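Fucoxanthin chlorophyll a/c-binding protein Lhcq10 (Chaetoceros gracilis, PDB 6L4U) probably harvests light for photosystem I as a membrane antenna subunit, binding chlorophyll a, chlorophyll c1 and a fucoxanthin-type carotenoid in a diatom. Local coordinates at residues 61-66 against 78-83; 69-74 against 158-163. One frame throughout, in Å; residues are numbered along the deposited sequence.

Interaction 1 (61-66 against 78-83). With CLA (chlorophyll a), chain B.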
# COMPACT_ATOMS: atom_id res chain seq x y z
N LEU Z 61 -14.78 56.82 -80.98
CA LEU Z 61 -14.45 56.00 -79.82
C LEU Z 61 -12.96 55.71 -79.70
O LEU Z 61 -12.54 55.24 -78.64
CB LEU Z 61 -15.23 54.69 -79.89
CG LEU Z 61 -16.75 54.82 -79.98
CD1 LEU Z 61 -17.40 53.45 -79.93
CD2 LEU Z 61 -17.29 55.71 -78.88
N GLN Z 62 -12.18 56.00 -80.75
CA GLN Z 62 -10.76 55.65 -80.85
C GLN Z 62 -10.53 54.16 -80.62
O GLN Z 62 -9.63 53.74 -79.89
CB GLN Z 62 -9.90 56.50 -79.91
CG GLN Z 62 -10.16 57.98 -80.00
CD GLN Z 62 -9.20 58.74 -79.14
OE1 GLN Z 62 -8.11 58.25 -78.84
NE2 GLN Z 62 -9.52 59.99 -78.83
N LEU Z 63 -11.37 53.35 -81.26
CA LEU Z 63 -11.26 51.90 -81.16
C LEU Z 63 -10.04 51.37 -81.91
O LEU Z 63 -9.55 50.29 -81.59
CB LEU Z 63 -12.54 51.25 -81.68
CG LEU Z 63 -12.75 49.74 -81.54
CD1 LEU Z 63 -12.76 49.32 -80.07
CD2 LEU Z 63 -14.03 49.31 -82.22
N GLY Z 64 -9.51 52.13 -82.87
CA GLY Z 64 -8.34 51.71 -83.61
C GLY Z 64 -7.05 51.69 -82.80
O GLY Z 64 -6.05 51.17 -83.30
N SER Z 65 -7.05 52.22 -81.59
CA SER Z 65 -5.84 52.27 -80.77
C SER Z 65 -5.92 51.36 -79.55
O SER Z 65 -5.26 51.62 -78.54
CB SER Z 65 -5.56 53.71 -80.35
OG SER Z 65 -6.53 54.14 -79.40
N THR Z 66 -6.71 50.29 -79.62
CA THR Z 66 -6.85 49.37 -78.50
C THR Z 66 -6.27 48.00 -78.83
O THR Z 66 -5.98 47.70 -79.99
CB THR Z 66 -8.33 49.22 -78.09
OG1 THR Z 66 -8.40 48.68 -76.77
CG2 THR Z 66 -9.07 48.29 -79.03
N GLY Z 78 -5.56 44.55 -87.36
CA GLY Z 78 -5.92 43.64 -88.42
C GLY Z 78 -7.14 42.81 -88.08
O GLY Z 78 -7.84 42.33 -88.97
N PHE Z 79 -7.40 42.63 -86.78
CA PHE Z 79 -8.66 42.03 -86.35
C PHE Z 79 -9.83 42.95 -86.66
O PHE Z 79 -10.88 42.50 -87.11
CB PHE Z 79 -8.60 41.71 -84.86
CG PHE Z 79 -9.78 40.92 -84.35
CD1 PHE Z 79 -9.75 39.54 -84.35
CD2 PHE Z 79 -10.91 41.57 -83.85
CE1 PHE Z 79 -10.83 38.82 -83.88
CE2 PHE Z 79 -11.99 40.84 -83.39
CZ PHE Z 79 -11.95 39.47 -83.40
N LEU Z 80 -9.66 44.25 -86.39
CA LEU Z 80 -10.73 45.21 -86.65
C LEU Z 80 -10.97 45.39 -88.14
O LEU Z 80 -12.11 45.62 -88.57
CB LEU Z 80 -10.41 46.56 -86.01
CG LEU Z 80 -10.35 46.64 -84.49
CD1 LEU Z 80 -10.06 48.06 -84.06
CD2 LEU Z 80 -11.63 46.13 -83.89
N ARG Z 81 -9.91 45.28 -88.95
CA ARG Z 81 -10.08 45.37 -90.40
C ARG Z 81 -10.77 44.14 -90.95
O ARG Z 81 -11.62 44.25 -91.83
CB ARG Z 81 -8.72 45.56 -91.07
CG ARG Z 81 -8.22 46.97 -91.06
CD ARG Z 81 -6.91 47.07 -91.81
NE ARG Z 81 -7.07 46.68 -93.20
CZ ARG Z 81 -6.06 46.47 -94.03
NH1 ARG Z 81 -6.29 46.12 -95.29
NH2 ARG Z 81 -4.81 46.61 -93.61
N GLN Z 82 -10.42 42.95 -90.44
CA GLN Z 82 -11.07 41.72 -90.86
C GLN Z 82 -12.54 41.72 -90.49
O GLN Z 82 -13.38 41.26 -91.25
CB GLN Z 82 -10.55 40.53 -90.11
CG GLN Z 82 -10.51 39.17 -90.68
CD GLN Z 82 -10.96 38.80 -92.06
OE1 GLN Z 82 -12.01 39.13 -92.61
NE2 GLN Z 82 -10.01 38.14 -92.70
N SER Z 83 -12.84 42.17 -89.27
CA SER Z 83 -14.20 42.12 -88.78
C SER Z 83 -15.08 43.14 -89.49
O SER Z 83 -16.27 42.90 -89.67
CB SER Z 83 -14.23 42.37 -87.27
OG SER Z 83 -15.57 42.43 -86.80
MG CLA B . -18.26 33.58 -87.77
CHA CLA B . -16.35 36.32 -86.83
CHB CLA B . -16.03 31.59 -86.21
CHC CLA B . -20.45 31.03 -88.15
CHD CLA B . -20.78 35.92 -89.09
NA CLA B . -16.53 33.89 -86.67
C1A CLA B . -15.84 34.95 -86.47
C2A CLA B . -14.50 34.75 -85.79
C3A CLA B . -14.44 33.25 -85.67
C4A CLA B . -15.76 32.89 -86.24
CMA CLA B . -13.37 32.70 -86.59
CAA CLA B . -14.49 35.20 -84.32
CBA CLA B . -15.84 35.02 -83.61
CGA CLA B . -15.78 34.77 -82.12
O1A CLA B . -14.74 34.45 -81.57
O2A CLA B . -16.99 34.89 -81.33
NB CLA B . -18.22 31.61 -87.27
C1B CLA B . -17.26 30.95 -86.64
C2B CLA B . -17.54 29.54 -86.30
C3B CLA B . -18.88 29.37 -86.89
C4B CLA B . -19.20 30.71 -87.46
CMB CLA B . -16.68 28.54 -85.58
CAB CLA B . -19.74 28.17 -86.89
CBB CLA B . -20.81 28.16 -86.13
NC CLA B . -20.22 33.53 -88.39
C1C CLA B . -20.86 32.36 -88.62
C2C CLA B . -22.11 32.47 -89.41
C3C CLA B . -22.20 33.92 -89.69
C4C CLA B . -20.99 34.46 -89.01
CMC CLA B . -23.04 31.37 -89.84
CAC CLA B . -23.25 34.67 -90.47
CBC CLA B . -22.85 34.55 -91.92
ND CLA B . -18.59 35.58 -87.94
C1D CLA B . -19.57 36.48 -88.49
C2D CLA B . -19.26 37.92 -88.38
C3D CLA B . -17.94 37.84 -87.69
C4D CLA B . -17.66 36.50 -87.48
CMD CLA B . -19.93 39.21 -88.78
CAD CLA B . -16.81 38.62 -87.13
OBD CLA B . -16.71 39.90 -87.13
CBD CLA B . -15.81 37.69 -86.57
CGD CLA B . -14.48 37.94 -87.18
O1D CLA B . -14.08 37.28 -88.12
O2D CLA B . -13.63 38.98 -86.63
CED CLA B . -12.31 39.16 -87.15
C1 CLA B . -16.98 34.59 -79.94
C2 CLA B . -17.50 33.21 -79.63
C3 CLA B . -18.78 32.99 -79.31
C4 CLA B . -19.78 34.11 -79.25
C5 CLA B . -19.24 31.58 -79.00

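Interaction 2 (69-74 against 158-163). With KC1 (Chlorophyll c1), chain C.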
# COMPACT_ATOMS: atom_id res chain seq x y z
N TRP Z 69 -6.79 40.85 -76.92
CA TRP Z 69 -6.29 39.71 -76.18
C TRP Z 69 -4.84 39.89 -75.77
O TRP Z 69 -4.13 38.90 -75.56
CB TRP Z 69 -6.46 38.44 -77.01
CG TRP Z 69 -7.85 37.90 -76.97
CD1 TRP Z 69 -8.86 38.17 -77.84
CD2 TRP Z 69 -8.39 37.01 -75.99
NE1 TRP Z 69 -9.99 37.50 -77.47
CE2 TRP Z 69 -9.73 36.78 -76.34
CE3 TRP Z 69 -7.87 36.38 -74.85
CZ2 TRP Z 69 -10.56 35.94 -75.59
CZ3 TRP Z 69 -8.70 35.56 -74.12
CH2 TRP Z 69 -10.03 35.35 -74.49
N GLY Z 70 -4.39 41.13 -75.64
CA GLY Z 70 -3.02 41.40 -75.26
C GLY Z 70 -2.00 41.05 -76.33
O GLY Z 70 -0.87 40.70 -76.00
N GLU Z 71 -2.39 41.13 -77.60
CA GLU Z 71 -1.44 40.79 -78.66
C GLU Z 71 -0.44 41.92 -78.89
O GLU Z 71 0.74 41.79 -78.55
CB GLU Z 71 -2.21 40.53 -79.95
CG GLU Z 71 -3.23 39.40 -80.12
CD GLU Z 71 -2.61 38.04 -80.15
OE1 GLU Z 71 -1.90 37.78 -81.13
OE2 GLU Z 71 -3.12 37.11 -79.49
N THR Z 72 -0.92 43.04 -79.43
CA THR Z 72 -0.29 44.35 -79.63
C THR Z 72 -1.36 45.18 -80.33
O THR Z 72 -2.41 44.66 -80.71
CB THR Z 72 1.00 44.33 -80.46
OG1 THR Z 72 1.58 45.64 -80.48
CG2 THR Z 72 0.73 43.87 -81.88
N ASN Z 73 -1.08 46.48 -80.51
CA ASN Z 73 -2.05 47.32 -81.21
C ASN Z 73 -2.11 46.99 -82.70
O ASN Z 73 -3.18 47.08 -83.31
CB ASN Z 73 -1.69 48.79 -81.05
CG ASN Z 73 -2.74 49.72 -81.66
OD1 ASN Z 73 -3.93 49.44 -81.61
ND2 ASN Z 73 -2.27 50.74 -82.35
N SER Z 74 -0.98 46.61 -83.30
CA SER Z 74 -0.94 46.38 -84.74
C SER Z 74 -1.55 45.04 -85.14
O SER Z 74 -1.86 44.86 -86.32
CB SER Z 74 0.51 46.44 -85.23
OG SER Z 74 0.99 47.77 -85.21
N TYR Z 158 -4.71 37.41 -90.44
CA TYR Z 158 -4.87 38.85 -90.43
C TYR Z 158 -4.32 39.51 -89.17
O TYR Z 158 -4.10 40.72 -89.17
CB TYR Z 158 -6.34 39.20 -90.61
CG TYR Z 158 -7.28 38.45 -89.68
CD1 TYR Z 158 -7.82 37.21 -90.05
CD2 TYR Z 158 -7.63 38.98 -88.45
CE1 TYR Z 158 -8.69 36.55 -89.22
CE2 TYR Z 158 -8.49 38.32 -87.61
CZ TYR Z 158 -9.02 37.11 -88.00
OH TYR Z 158 -9.88 36.45 -87.15
N MET Z 159 -4.10 38.74 -88.10
CA MET Z 159 -3.43 39.26 -86.91
C MET Z 159 -1.94 39.03 -86.92
O MET Z 159 -1.31 38.86 -85.87
CB MET Z 159 -4.05 38.70 -85.63
CG MET Z 159 -5.52 38.93 -85.51
SD MET Z 159 -6.09 38.41 -83.89
CE MET Z 159 -5.51 39.80 -82.92
N ARG Z 160 -1.34 39.05 -88.11
CA ARG Z 160 0.06 38.77 -88.39
C ARG Z 160 0.40 39.69 -89.56
O ARG Z 160 -0.18 40.78 -89.65
CB ARG Z 160 0.30 37.30 -88.74
CG ARG Z 160 0.05 36.30 -87.62
CD ARG Z 160 1.09 36.42 -86.51
NE ARG Z 160 0.64 35.77 -85.28
CZ ARG Z 160 0.15 36.41 -84.23
NH1 ARG Z 160 -0.23 35.73 -83.16
NH2 ARG Z 160 0.05 37.73 -84.24
N GLY Z 161 1.40 39.33 -90.35
CA GLY Z 161 1.46 39.80 -91.73
C GLY Z 161 0.10 39.61 -92.37
O GLY Z 161 -0.41 38.49 -92.42
N GLY Z 162 -0.52 40.69 -92.83
CA GLY Z 162 -1.96 40.74 -92.83
C GLY Z 162 -2.68 40.35 -94.10
O GLY Z 162 -2.88 39.16 -94.36
N LYS Z 163 -3.09 41.36 -94.86
CA LYS Z 163 -4.08 41.33 -95.93
C LYS Z 163 -5.38 40.71 -95.42
O LYS Z 163 -5.68 39.54 -95.70
CB LYS Z 163 -3.58 40.57 -97.16
CG LYS Z 163 -4.45 40.86 -98.34
CD LYS Z 163 -4.14 42.20 -98.93
CE LYS Z 163 -5.04 42.34 -100.09
NZ LYS Z 163 -4.25 42.03 -101.27
NB KC1 C . -8.96 33.96 -83.39
ND KC1 C . -8.03 30.42 -85.10
C1A KC1 C . -5.40 32.23 -84.84
C1B KC1 C . -8.14 34.90 -82.93
C1C KC1 C . -11.34 32.04 -83.60
C1D KC1 C . -8.71 29.22 -85.48
C2A KC1 C . -4.09 32.99 -84.68
C2B KC1 C . -8.75 35.88 -81.99
C2C KC1 C . -12.50 31.16 -83.31
C2D KC1 C . -7.88 28.19 -86.14
C3A KC1 C . -4.55 34.28 -84.02
C3B KC1 C . -10.14 35.41 -81.95
C3C KC1 C . -12.12 29.88 -83.94
C3D KC1 C . -6.56 28.87 -86.11
C4A KC1 C . -6.01 33.97 -83.87
C4B KC1 C . -10.16 34.23 -82.85
C4C KC1 C . -10.80 30.20 -84.52
C4D KC1 C . -6.74 30.11 -85.53
CAA KC1 C . -3.23 33.32 -85.90
CAB KC1 C . -11.26 36.01 -81.17
CAC KC1 C . -12.89 28.59 -84.00
CAD KC1 C . -5.14 28.74 -86.49
CBA KC1 C . -1.76 33.38 -85.48
CBB KC1 C . -12.34 36.46 -81.76
CBC KC1 C . -12.51 27.81 -82.76
CBD KC1 C . -4.44 29.97 -86.09
CED KC1 C . -0.94 29.00 -84.87
CGA KC1 C . -0.96 32.37 -86.26
CGD KC1 C . -3.34 29.60 -85.15
CHA KC1 C . -5.47 30.85 -85.46
CHB KC1 C . -6.71 34.92 -83.27
CHC KC1 C . -11.36 33.43 -83.11
CHD KC1 C . -10.14 29.09 -85.24
CMA KC1 C . -3.93 34.43 -82.63
CMB KC1 C . -8.15 37.04 -81.26
CMC KC1 C . -13.76 31.45 -82.54
CMD KC1 C . -8.09 26.82 -86.71
NA KC1 C . -6.44 32.79 -84.32
NC KC1 C . -10.34 31.45 -84.30
O1A KC1 C . 0.21 32.15 -85.97
O1D KC1 C . -3.46 29.76 -83.96
O2A KC1 C . -1.56 31.63 -87.36
O2D KC1 C . -2.10 29.05 -85.69
OBD KC1 C . -4.61 27.73 -87.06
MG KC1 C . -8.46 32.30 -84.45

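Interaction 1 (61-66 against 78-83)
Leu-63 and Leu-80 make nearly the whole of this contact, a small example of how a loop can be seated on a helix by one side chain. The methyl CD1 of Leu-80 is the probe: it lies 3.4 Å from the backbone O of Leu-63 and 4.1 Å from CG of the same residue, and it also meets Gly-64, whose CA is 4.1 Å from that methyl. Leu-80 reaches so far because its chain is extended, with chi2 at -178° carrying CD1 straight out from the helix. The two leucine side chains cross at a slant, and the contact is van der Waals packing, a methyl against a backbone carbonyl and an apolar side chain. In this protein of the chlorophyll a/b-binding family, the first long membrane helix, 73-102, is preceded by a loop that connects it to the short helix 42-51, and Leu-80 packs against that loop; the same residues line a chlorophyll a pocket. Farther round the helix, Ser-83 gives its OG hydrogen to the ring ketone OBD of another chlorophyll a, at 2.8 Å. The ester methyl CED of that pigment sits over one face of Phe-79, displaced toward the rim, 3.6 Å from CE1, and CB of Gln-82 touches it too. The loop is shaped in turn by Asp-59, whose carboxylate accepts hydrogen bonds from the backbone N of Leu-63 and of Gly-64, while Ser-65 and Thr-66 are hydrogen-bonded through their hydroxyls to a neighbouring Lhcq3 subunit.

Interaction 2 (69-74 against 158-163)
OE1 of Glu-71 receives a hydrogen from NH1 of Arg-160 across 3.3 Å, a weak hydrogen bond within a salt bridge, although the N-H points well at its acceptor (159°). The oxygen arrives at the edge of the guanidinium, close to its plane, and carboxylate and guanidinium are nearly coplanar, 20° apart. Arg-160 starts out from the backbone directed away from Glu-71; a bend at chi2 (-69°) brings the guanidinium back to the acid, though it is modelled too close to the backbone O of Met-159 for its exact position to be certain. Beside the ion pair, CG of Glu-71 packs on the methyl CE of Met-159 at 3.6 Å, the two side chains crossing at about a right angle. Met-159 in turn places its sulfur against the chlorophyll c1, with SD 3.6 Å from the ring carbon CHB. The arginine also touches this pigment, NE lying 3.4 Å from CBA of its acid side arm. Trp-69 approaches from the other segment, its CD1 3.7 Å from the ring methyl CMB, while a carotenoid touches this tryptophan too. Behind Met-159, His-157 is hydrogen-bonded to the backbone N, and Phe-79 packs on the methionine side chain. The principle illustrated is a pigment pocket built from distant chain segments: the approach to helix 73-102 and the loop after helix 137-153 together form part of the chlorophyll c1 site of this antenna protein.

Both contacts lie at or near the start of helix 73-102, but at different points. Interaction 1 joins its first turns to the loop just before it, a local and buried pairing, whereas interaction 2 ties the residues just ahead of the helix, through Glu-71, to a loop 84 residues farther along, and is only partly buried. Their chemistry follows that difference: leucine against backbone and leucine in the first, a salt bridge with a weak hydrogen bond, beside a methionine, in the second. The two centres lie about 10 Å apart, and the segments also meet where Tyr-158 packs on Gly-78 and Gln-82. Each contact adjoins bound chlorophyll; the neighbouring Lhcq3 subunit packs on 61-66, whereas Lhcq11 bonds the chlorophyll c1 of interaction 2.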